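Local atomic coordinates of penicillin binding protein transpeptidase domain protein (Escherichia coli, PDB entry 4BJQ), a protein that belongs to the penicillin-binding protein family and is represented here by a small alpha-beta domain that pairs with a second copy of itself. Residues A[19-30]-A[63-72]. Numbering follows the deposited sequence.
Sequences VGDRWKALANAL and YIKKLKLPGI. With SO4 (sulfate ion), chain I.
Helix 19-30 lies over the end of helix 58-66 and the turn that follows, the CA atoms of Arg22 and Leu67 coming within 6.1 Å. Lys68, with positive phi, is the first residue to leave helical backbone angles, and a type II turn from Leu69 to Ile72, with Gly71 at its positive-phi corner, swings the chain back under Trp23. The branched tip of Leu69 suits the centre: CD2 sits over one face of the indole in a CH-pi contact, 3.6 Å from the centroid of the five-membered ring, while CD1 touches Leu26 CB. Trp23 CB points away from 63-72, but with CG anti to the carbonyl carbon (chi1 -76°) the indole returns, its CH2 3.5 Å from Pro70 O at the ring edge and near Ile72 CG1. Leu26 CD1 meets Ile64 CG1 at 3.7 Å, the side chains crossing at about a right angle. Leu67 CD2 packs against Ala25 CB and Arg22 CG. Small Ala25 and Ala29 let Tyr63 lie close; a water links Tyr63 OH to Ala25 O. Another accepts from Arg22 NH1 and probably donates to Leu67 O, while NH2 donates to a sulfate that Ser18 also binds. Leu30 and Ile72 touch Ala53 and Leu52 of strand 50-56, and Ile72 extends the sheet antiparallel into the second subunit, whose Ile17 packs on Trp23.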
# COMPACT_ATOMS: atom_id res chain seq x y z
N VAL A 19 -1.34 1.28 -5.41
CA VAL A 19 -0.69 2.39 -4.69
C VAL A 19 0.81 2.51 -4.98
O VAL A 19 1.38 3.61 -4.90
CB VAL A 19 -0.96 2.30 -3.16
CG1 VAL A 19 -0.13 1.19 -2.51
CG2 VAL A 19 -0.71 3.64 -2.48
N GLY A 20 1.45 1.39 -5.33
CA GLY A 20 2.85 1.39 -5.79
C GLY A 20 3.16 2.35 -6.93
O GLY A 20 4.20 3.01 -6.91
N ASP A 21 2.26 2.46 -7.91
CA ASP A 21 2.39 3.43 -9.02
C ASP A 21 2.48 4.86 -8.48
O ASP A 21 3.21 5.72 -9.02
CB ASP A 21 1.18 3.39 -9.96
CG ASP A 21 1.05 2.07 -10.71
OD1 ASP A 21 2.06 1.37 -10.90
OD2 ASP A 21 -0.09 1.76 -11.13
N ARG A 22 1.72 5.11 -7.42
CA ARG A 22 1.65 6.44 -6.84
C ARG A 22 2.85 6.78 -5.97
O ARG A 22 3.25 7.93 -5.90
CB ARG A 22 0.34 6.61 -6.08
CG ARG A 22 -0.80 6.87 -7.02
CD ARG A 22 -2.14 6.86 -6.36
NE ARG A 22 -2.96 6.03 -7.22
CZ ARG A 22 -3.44 4.84 -6.89
NH1 ARG A 22 -3.27 4.35 -5.67
NH2 ARG A 22 -4.14 4.17 -7.79
N TRP A 23 3.41 5.78 -5.30
CA TRP A 23 4.69 5.96 -4.59
C TRP A 23 5.79 6.38 -5.56
O TRP A 23 6.53 7.33 -5.28
CB TRP A 23 5.11 4.71 -3.81
CG TRP A 23 4.34 4.51 -2.53
CD1 TRP A 23 3.48 3.48 -2.24
CD2 TRP A 23 4.33 5.38 -1.37
NE1 TRP A 23 2.96 3.64 -0.98
CE2 TRP A 23 3.45 4.80 -0.43
CE3 TRP A 23 4.98 6.58 -1.04
CZ2 TRP A 23 3.21 5.37 0.84
CZ3 TRP A 23 4.74 7.15 0.20
CH2 TRP A 23 3.85 6.55 1.13
N LYS A 24 5.90 5.67 -6.68
CA LYS A 24 6.80 6.06 -7.77
C LYS A 24 6.54 7.49 -8.24
O LYS A 24 7.47 8.25 -8.45
CB LYS A 24 6.63 5.14 -8.98
CG LYS A 24 7.36 3.82 -8.87
CD LYS A 24 6.94 2.89 -10.01
CE LYS A 24 7.05 1.43 -9.58
NZ LYS A 24 8.41 1.12 -9.00
N ALA A 25 5.27 7.84 -8.40
CA ALA A 25 4.92 9.20 -8.80
C ALA A 25 5.39 10.26 -7.79
O ALA A 25 5.82 11.34 -8.21
CB ALA A 25 3.43 9.32 -9.09
N LEU A 26 5.32 9.96 -6.49
CA LEU A 26 5.82 10.88 -5.46
C LEU A 26 7.34 11.05 -5.63
O LEU A 26 7.84 12.18 -5.66
CB LEU A 26 5.48 10.40 -4.03
CG LEU A 26 6.03 11.19 -2.81
CD1 LEU A 26 5.58 12.63 -2.81
CD2 LEU A 26 5.66 10.54 -1.46
N ALA A 27 8.04 9.93 -5.73
CA ALA A 27 9.49 9.94 -5.86
C ALA A 27 9.97 10.76 -7.07
O ALA A 27 10.84 11.61 -6.92
CB ALA A 27 10.03 8.52 -5.90
N ASN A 28 9.39 10.48 -8.25
CA ASN A 28 9.67 11.22 -9.48
C ASN A 28 9.42 12.72 -9.35
O ASN A 28 10.27 13.53 -9.73
CB ASN A 28 8.81 10.70 -10.65
CG ASN A 28 9.06 9.24 -10.99
OD1 ASN A 28 10.07 8.64 -10.60
ND2 ASN A 28 8.13 8.66 -11.75
N ALA A 29 8.26 13.09 -8.81
CA ALA A 29 7.91 14.49 -8.60
C ALA A 29 8.90 15.23 -7.70
O ALA A 29 9.21 16.40 -7.92
CB ALA A 29 6.50 14.61 -8.05
N LEU A 30 9.40 14.54 -6.68
CA LEU A 30 10.35 15.16 -5.75
C LEU A 30 11.81 15.02 -6.22
O LEU A 30 12.72 15.64 -5.66
CB LEU A 30 10.15 14.61 -4.34
CG LEU A 30 8.87 15.01 -3.59
CD1 LEU A 30 8.74 14.26 -2.26
CD2 LEU A 30 8.82 16.54 -3.36
N TYR A 63 -0.54 18.34 -6.34
CA TYR A 63 -0.29 17.09 -7.08
C TYR A 63 -0.01 15.93 -6.11
O TYR A 63 -0.59 14.85 -6.25
CB TYR A 63 0.88 17.26 -8.07
CG TYR A 63 1.29 15.98 -8.77
CD1 TYR A 63 0.64 15.55 -9.93
CD2 TYR A 63 2.34 15.19 -8.28
CE1 TYR A 63 1.01 14.38 -10.58
CE2 TYR A 63 2.72 14.02 -8.93
CZ TYR A 63 2.05 13.62 -10.07
OH TYR A 63 2.41 12.46 -10.73
N ILE A 64 0.85 16.18 -5.13
CA ILE A 64 1.21 15.17 -4.13
C ILE A 64 0.03 14.80 -3.24
O ILE A 64 -0.20 13.63 -2.97
CB ILE A 64 2.45 15.60 -3.31
CG1 ILE A 64 3.70 15.45 -4.19
CG2 ILE A 64 2.60 14.77 -2.02
CD1 ILE A 64 4.82 16.34 -3.80
N LYS A 65 -0.75 15.80 -2.82
CA LYS A 65 -1.96 15.54 -2.05
C LYS A 65 -2.92 14.60 -2.78
O LYS A 65 -3.44 13.66 -2.18
CB LYS A 65 -2.68 16.84 -1.70
CG LYS A 65 -3.63 16.71 -0.49
CD LYS A 65 -4.95 17.44 -0.76
CE LYS A 65 -5.38 18.34 0.41
NZ LYS A 65 -5.65 17.60 1.69
N LYS A 66 -3.12 14.84 -4.07
CA LYS A 66 -4.09 14.09 -4.87
C LYS A 66 -3.69 12.63 -5.14
O LYS A 66 -4.52 11.81 -5.55
CB LYS A 66 -4.41 14.82 -6.18
CG LYS A 66 -5.15 16.13 -5.99
CD LYS A 66 -5.59 16.70 -7.34
CE LYS A 66 -5.85 18.20 -7.27
NZ LYS A 66 -7.02 18.56 -6.42
N LEU A 67 -2.41 12.31 -4.91
CA LEU A 67 -1.94 10.92 -4.91
C LEU A 67 -2.57 10.08 -3.77
O LEU A 67 -2.59 8.84 -3.84
CB LEU A 67 -0.40 10.85 -4.83
CG LEU A 67 0.45 11.41 -5.98
CD1 LEU A 67 1.92 11.45 -5.61
CD2 LEU A 67 0.25 10.64 -7.29
N LYS A 68 -3.06 10.77 -2.73
CA LYS A 68 -3.78 10.13 -1.62
C LYS A 68 -2.98 8.96 -1.05
O LYS A 68 -3.49 7.85 -0.92
CB LYS A 68 -5.20 9.68 -2.05
CG LYS A 68 -6.10 10.82 -2.54
CD LYS A 68 -7.60 10.50 -2.37
CE LYS A 68 -8.06 9.38 -3.30
NZ LYS A 68 -9.36 8.74 -2.87
N LEU A 69 -1.72 9.22 -0.74
CA LEU A 69 -0.81 8.18 -0.29
C LEU A 69 -0.90 8.02 1.24
O LEU A 69 -0.88 9.01 1.98
CB LEU A 69 0.63 8.50 -0.73
CG LEU A 69 1.06 8.25 -2.20
CD1 LEU A 69 2.32 8.99 -2.53
CD2 LEU A 69 1.25 6.76 -2.53
N PRO A 70 -0.99 6.77 1.71
CA PRO A 70 -1.09 6.51 3.15
C PRO A 70 0.15 7.03 3.88
O PRO A 70 1.29 6.80 3.44
CB PRO A 70 -1.17 4.98 3.23
CG PRO A 70 -0.45 4.51 1.99
CD PRO A 70 -0.78 5.53 0.93
N GLY A 71 -0.09 7.77 4.96
CA GLY A 71 0.98 8.34 5.78
C GLY A 71 1.61 9.60 5.26
O GLY A 71 2.54 10.13 5.87
N ILE A 72 1.13 10.10 4.12
CA ILE A 72 1.70 11.32 3.55
C ILE A 72 0.83 12.50 3.93
O ILE A 72 -0.38 12.44 3.78
CB ILE A 72 1.90 11.22 2.01
CG1 ILE A 72 2.92 10.12 1.68
CG2 ILE A 72 2.36 12.58 1.42
CD1 ILE A 72 4.28 10.30 2.35
S SO4 I . -6.00 1.40 -7.74
O1 SO4 I . -7.42 1.48 -7.36
O2 SO4 I . -5.16 1.54 -6.55
O3 SO4 I . -5.75 0.11 -8.41
O4 SO4 I . -5.73 2.46 -8.71
O HOH W 1 -3.12 5.87 -3.38
O HOH W 2 5.04 12.23 -10.64